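Local coordinates for ParM protein (Staphylococcus aureus, PDB 3JS6), which probably binds nucleotide and assembles into actin-like filaments that segregate plasmid DNA to daughter cells, at residues A8-N13 with F324-G329; M120-I125 with I159-M164. All blocks are in the same frame, centred on the assembly; numbering follows the deposited sequence.

The two contacts lie side by side in the actin-like fold, their centres about 11 Å apart, and both reach the mixed sheet in which strand 4-11 pairs in parallel with strand 111-120, and that in turn with strand 148-161. Along the chain, both segments of interaction 2 come between those of interaction 1, whose second segment opens the last modelled helix, 325-342. Interaction 2 joins the ends of two neighbouring strands of the sheet; interaction 1 brings the late helix back onto the first strand. They meet where Asn326 ND2 approaches Gln162 O at 2.9 Å, so sheet, helix 162-169 and helix 325-342 come together between the two halves of the protein.

Interaction 1. Residues A8-N13 with F324-G329; sequences ALDFGN and FSNVRG
Val327 lays its two methyls along one face of strand 8-11, CG1 against Ala8 and CG2 against Asp10. Ala8 CB lies 3.5 Å from Val327 CG1, a tight fit, and 3.4 Å from Val327 O; at this spot the small alanine lets the helix backbone come close. The other methyl, Val327 CG2, rests 3.6 Å from Asp10 CB. The valine suits this place because its branching at CB sends one methyl to each neighbour: CG1 is anti to the backbone N (chi1 161°), CG2 anti to the carbonyl carbon.

Asp10 then continues past the valine to Asn326. Its OD2 touches Asn326 CB at 3.1 Å and stands 3.2 Å from Asn326 OD1; two acceptors face each other there, and no hydrogen bond joins them. The carboxylate and amide planes are turned 61° apart. A water bridges strand and helix: it lies 2.7 Å from Asp10 OD2, to which it can donate, and accepts from Val327 N at 3.0 Å, giving a backbone N-H of the first helical turn a partner. Lys17 of strand 15-20 forms a long, weak ion pair with the same carboxylate oxygen.

Asp10 opens an Asp-Phe-Gly sequence at the end of the first strand, consistent with the first phosphate-binding hairpin of actin-like ATPases, and Phe11 centres an inverse gamma turn. Strand and helix axes approach to 7.2 Å at 144°. Strand 15-20 flanks the contact, with Lys17 and Lys19 against Val327, while Leu9 points away from helix 325-342, and both it and Phe11 pack on helix 90-104.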
loop_
_atom_site.group_PDB
_atom_site.type_symbol
_atom_site.label_atom_id
_atom_site.label_comp_id
_atom_site.label_asym_id
_atom_site.label_seq_id
_atom_site.Cartn_x
_atom_site.Cartn_y
_atom_site.Cartn_z
ATOM N N ALA A 8 3.979 0.321 10.434
ATOM C CA ALA A 8 4.209 -0.118 9.071
ATOM C C ALA A 8 3.236 0.712 8.238
ATOM O O ALA A 8 2.048 0.772 8.543
ATOM C CB ALA A 8 3.915 -1.580 8.918
ATOM N N LEU A 9 3.762 1.355 7.203
ATOM C CA LEU A 9 2.967 2.243 6.348
ATOM C C LEU A 9 3.218 1.964 4.890
ATOM O O LEU A 9 4.336 1.649 4.502
ATOM C CB LEU A 9 3.329 3.696 6.631
ATOM C CG LEU A 9 2.762 4.281 7.926
ATOM C CD1 LEU A 9 3.456 5.624 8.266
ATOM C CD2 LEU A 9 1.236 4.481 7.743
ATOM N N ASP A 10 2.174 2.102 4.082
ATOM C CA ASP A 10 2.285 1.849 2.644
ATOM C C ASP A 10 1.530 2.969 1.950
ATOM O O ASP A 10 0.291 2.959 1.939
ATOM C CB ASP A 10 1.620 0.510 2.343
ATOM C CG ASP A 10 1.680 0.128 0.854
ATOM O OD1 ASP A 10 2.255 0.880 0.037
ATOM O OD2 ASP A 10 1.157 -0.954 0.516
ATOM N N PHE A 11 2.256 3.939 1.405
ATOM C CA PHE A 11 1.630 5.068 0.726
ATOM C C PHE A 11 1.504 4.740 -0.756
ATOM O O PHE A 11 2.298 5.182 -1.574
ATOM C CB PHE A 11 2.462 6.333 0.925
ATOM C CG PHE A 11 2.590 6.742 2.366
ATOM C CD1 PHE A 11 3.685 6.336 3.131
ATOM C CD2 PHE A 11 1.589 7.498 2.970
ATOM C CE1 PHE A 11 3.780 6.682 4.490
ATOM C CE2 PHE A 11 1.673 7.849 4.335
ATOM C CZ PHE A 11 2.773 7.435 5.089
ATOM N N GLY A 12 0.492 3.957 -1.090
ATOM C CA GLY A 12 0.322 3.533 -2.462
ATOM C C GLY A 12 -0.545 4.358 -3.380
ATOM O O GLY A 12 -0.954 5.492 -3.080
ATOM N N ASN A 13 -0.782 3.749 -4.538
ATOM C CA ASN A 13 -1.605 4.287 -5.606
ATOM C C ASN A 13 -2.606 5.319 -5.102
ATOM O O ASN A 13 -2.290 6.504 -4.971
ATOM C CB ASN A 13 -2.349 3.124 -6.278
ATOM C CG ASN A 13 -2.561 1.934 -5.329
ATOM O OD1 ASN A 13 -2.967 2.106 -4.170
ATOM N ND2 ASN A 13 -2.289 0.724 -5.826
ATOM N N PHE A 324 -3.149 -5.528 2.459
ATOM C CA PHE A 324 -2.199 -5.348 3.557
ATOM C C PHE A 324 -0.857 -6.119 3.451
ATOM O O PHE A 324 -0.016 -6.064 4.369
ATOM C CB PHE A 324 -2.908 -5.670 4.869
ATOM C CG PHE A 324 -3.994 -4.672 5.226
ATOM C CD1 PHE A 324 -5.343 -4.985 5.051
ATOM C CD2 PHE A 324 -3.653 -3.410 5.692
ATOM C CE1 PHE A 324 -6.350 -4.039 5.342
ATOM C CE2 PHE A 324 -4.648 -2.451 5.987
ATOM C CZ PHE A 324 -5.998 -2.771 5.808
ATOM N N SER A 325 -0.653 -6.823 2.343
ATOM C CA SER A 325 0.580 -7.596 2.143
ATOM C C SER A 325 1.854 -6.785 2.316
ATOM O O SER A 325 2.771 -7.224 3.011
ATOM C CB SER A 325 0.613 -8.250 0.752
ATOM O OG SER A 325 0.001 -9.525 0.771
ATOM N N ASN A 326 1.930 -5.624 1.664
ATOM C CA ASN A 326 3.124 -4.778 1.781
ATOM C C ASN A 326 3.370 -4.407 3.245
ATOM O O ASN A 326 4.474 -4.584 3.764
ATOM C CB ASN A 326 2.967 -3.485 0.964
ATOM C CG ASN A 326 3.280 -3.676 -0.533
ATOM O OD1 ASN A 326 2.874 -2.871 -1.373
ATOM N ND2 ASN A 326 4.008 -4.723 -0.855
ATOM N N VAL A 327 2.333 -3.898 3.914
ATOM C CA VAL A 327 2.477 -3.501 5.305
ATOM C C VAL A 327 2.896 -4.655 6.221
ATOM O O VAL A 327 3.708 -4.456 7.119
ATOM C CB VAL A 327 1.170 -2.846 5.797
ATOM C CG1 VAL A 327 1.109 -2.848 7.296
ATOM C CG2 VAL A 327 1.114 -1.413 5.290
ATOM N N ARG A 328 2.338 -5.849 6.019
ATOM C CA ARG A 328 2.716 -6.986 6.853
ATOM C C ARG A 328 4.177 -7.300 6.593
ATOM O O ARG A 328 4.874 -7.739 7.494
ATOM C CB ARG A 328 1.870 -8.246 6.557
ATOM C CG ARG A 328 0.364 -8.142 6.970
ATOM C CD ARG A 328 -0.364 -9.491 6.855
ATOM N NE ARG A 328 -0.407 -10.014 5.493
ATOM C CZ ARG A 328 -1.369 -9.822 4.595
ATOM N NH1 ARG A 328 -2.446 -9.105 4.871
ATOM N NH2 ARG A 328 -1.230 -10.346 3.392
ATOM N N GLY A 329 4.645 -7.080 5.363
ATOM C CA GLY A 329 6.043 -7.352 5.068
ATOM C C GLY A 329 6.946 -6.308 5.705
ATOM O O GLY A 329 7.981 -6.646 6.293
HETATM O O HOH W 1 0.143 -2.866 2.202
#

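Interaction 2. Residues M120-I125 with I159-M164; sequences MPSNEI and IVAQPM
Gln162 lays its side chain against the backbone of Met120 and Pro121, where the chain leaves the strand. Its CG presses to 2.9 Å from Met120 O, and NE2 reaches on to 3.6 Å from Met120 CA. A long, unbranched chain is suited to lying along this backbone: extended beyond CG (chi2 -164°), it passes obliquely beside the ring of Pro121, whose CD lies 3.9 Å from Gln162 NE2.

Two backbone bonds join the segments. Met120 N donates to Val160 O at 3.0 Å, and Gln162 N to Met120 O. Together they make the parallel bridge between Met120 and Ala161 that ends the pairing of strands 111-120 and 148-161, in the sheet of the actin-like N-terminal domain. Pro121, lacking an N-H, suits the point where the first chain turns into a loop, while the second passes directly into helix 162-169.

On one flank the thin, bent side chain of Met120, present as selenomethionine, crosses Ile159, its CG 3.5 Å from Ile159 CG2. Ile125 comes back from the loop to the same strand: its CD1 methyl drops into the hollow between Ile159 CG2, at 3.7 Å, and the Val160 carbonyl carbon. Farther along, Ser122 OG rests against both Ala161 CB and the ring of Pro163, 3.5 Å from Pro163 CD, a close approach that a short side chain permits; Ala161 and Pro163 also pack against Tyr201 of strand 196-202.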
loop_
_atom_site.group_PDB
_atom_site.type_symbol
_atom_site.label_atom_id
_atom_site.label_comp_id
_atom_site.label_asym_id
_atom_site.label_seq_id
_atom_site.Cartn_x
_atom_site.Cartn_y
_atom_site.Cartn_z
HETATM N N MSE A 120 8.871 2.216 -1.108
HETATM C CA MSE A 120 8.752 3.215 -2.163
HETATM C C MSE A 120 9.000 2.526 -3.491
HETATM O O MSE A 120 9.502 1.390 -3.517
HETATM C CB MSE A 120 9.735 4.382 -1.940
HETATM C CG MSE A 120 11.164 4.016 -1.636
HETATM SE SE MSE A 120 12.297 5.602 -1.363
HETATM C CE MSE A 120 12.093 5.939 0.498
ATOM N N PRO A 121 8.609 3.170 -4.615
ATOM C CA PRO A 121 8.808 2.575 -5.945
ATOM C C PRO A 121 10.240 2.086 -6.101
ATOM O O PRO A 121 11.173 2.752 -5.676
ATOM C CB PRO A 121 8.487 3.728 -6.892
ATOM C CG PRO A 121 7.408 4.468 -6.133
ATOM C CD PRO A 121 7.972 4.498 -4.726
ATOM N N SER A 122 10.401 0.920 -6.713
ATOM C CA SER A 122 11.725 0.344 -6.904
ATOM C C SER A 122 12.664 1.299 -7.619
ATOM O O SER A 122 13.855 1.348 -7.321
ATOM C CB SER A 122 11.623 -0.965 -7.701
ATOM O OG SER A 122 10.770 -1.901 -7.058
ATOM N N ASN A 123 12.134 2.077 -8.554
ATOM C CA ASN A 123 12.982 2.993 -9.306
ATOM C C ASN A 123 13.498 4.217 -8.551
ATOM O O ASN A 123 14.345 4.928 -9.062
ATOM C CB ASN A 123 12.274 3.435 -10.601
ATOM C CG ASN A 123 11.051 4.294 -10.346
ATOM O OD1 ASN A 123 10.378 4.714 -11.284
ATOM N ND2 ASN A 123 10.761 4.564 -9.084
ATOM N N GLU A 124 13.003 4.481 -7.346
ATOM C CA GLU A 124 13.507 5.638 -6.604
ATOM C C GLU A 124 14.269 5.220 -5.358
ATOM O O GLU A 124 14.882 6.045 -4.677
ATOM C CB GLU A 124 12.365 6.588 -6.223
ATOM C CG GLU A 124 10.974 6.022 -6.396
ATOM C CD GLU A 124 9.886 7.048 -6.095
ATOM O OE1 GLU A 124 9.840 7.553 -4.953
ATOM O OE2 GLU A 124 9.078 7.348 -7.001
ATOM N N ILE A 125 14.254 3.917 -5.106
ATOM C CA ILE A 125 14.877 3.302 -3.937
ATOM C C ILE A 125 16.405 3.330 -3.883
ATOM O O ILE A 125 17.054 2.289 -3.862
ATOM C CB ILE A 125 14.383 1.831 -3.799
ATOM C CG1 ILE A 125 14.747 1.272 -2.426
ATOM C CG2 ILE A 125 14.981 0.969 -4.899
ATOM C CD1 ILE A 125 14.035 1.959 -1.297
ATOM N N ILE A 159 13.352 1.647 4.897
ATOM C CA ILE A 159 12.634 1.735 3.633
ATOM C C ILE A 159 13.103 0.708 2.599
ATOM O O ILE A 159 14.298 0.590 2.340
ATOM C CB ILE A 159 12.829 3.115 2.993
ATOM C CG1 ILE A 159 12.321 4.219 3.922
ATOM C CG2 ILE A 159 12.128 3.142 1.657
ATOM C CD1 ILE A 159 12.901 5.555 3.610
ATOM N N VAL A 160 12.179 -0.041 2.005
ATOM C CA VAL A 160 12.596 -0.970 0.964
ATOM C C VAL A 160 11.779 -0.747 -0.305
ATOM O O VAL A 160 10.888 0.110 -0.332
ATOM C CB VAL A 160 12.436 -2.444 1.407
ATOM C CG1 VAL A 160 13.321 -2.708 2.617
ATOM C CG2 VAL A 160 10.982 -2.761 1.697
ATOM N N ALA A 161 12.094 -1.496 -1.359
ATOM C CA ALA A 161 11.322 -1.405 -2.610
ATOM C C ALA A 161 9.954 -2.031 -2.324
ATOM O O ALA A 161 9.868 -3.064 -1.661
ATOM C CB ALA A 161 12.034 -2.172 -3.730
ATOM N N GLN A 162 8.882 -1.437 -2.832
ATOM C CA GLN A 162 7.536 -1.937 -2.536
ATOM C C GLN A 162 7.257 -3.419 -2.739
ATOM O O GLN A 162 6.626 -4.056 -1.882
ATOM C CB GLN A 162 6.494 -1.125 -3.299
ATOM C CG GLN A 162 6.788 0.340 -3.301
ATOM C CD GLN A 162 5.594 1.161 -3.714
ATOM O OE1 GLN A 162 4.902 0.840 -4.692
ATOM N NE2 GLN A 162 5.344 2.235 -2.975
ATOM N N PRO A 163 7.696 -3.989 -3.879
ATOM C CA PRO A 163 7.441 -5.417 -4.102
ATOM C C PRO A 163 8.086 -6.274 -3.020
ATOM O O PRO A 163 7.666 -7.408 -2.807
ATOM C CB PRO A 163 8.061 -5.687 -5.485
ATOM C CG PRO A 163 7.996 -4.348 -6.164
ATOM C CD PRO A 163 8.374 -3.384 -5.041
HETATM N N MSE A 164 9.109 -5.739 -2.349
HETATM C CA MSE A 164 9.794 -6.506 -1.299
HETATM C C MSE A 164 8.902 -6.750 -0.082
HETATM O O MSE A 164 9.028 -7.772 0.598
HETATM C CB MSE A 164 11.070 -5.799 -0.837
HETATM C CG MSE A 164 12.349 -6.606 -1.033
HETATM SE SE MSE A 164 12.303 -8.479 -0.434
HETATM C CE MSE A 164 14.074 -8.974 -1.076
#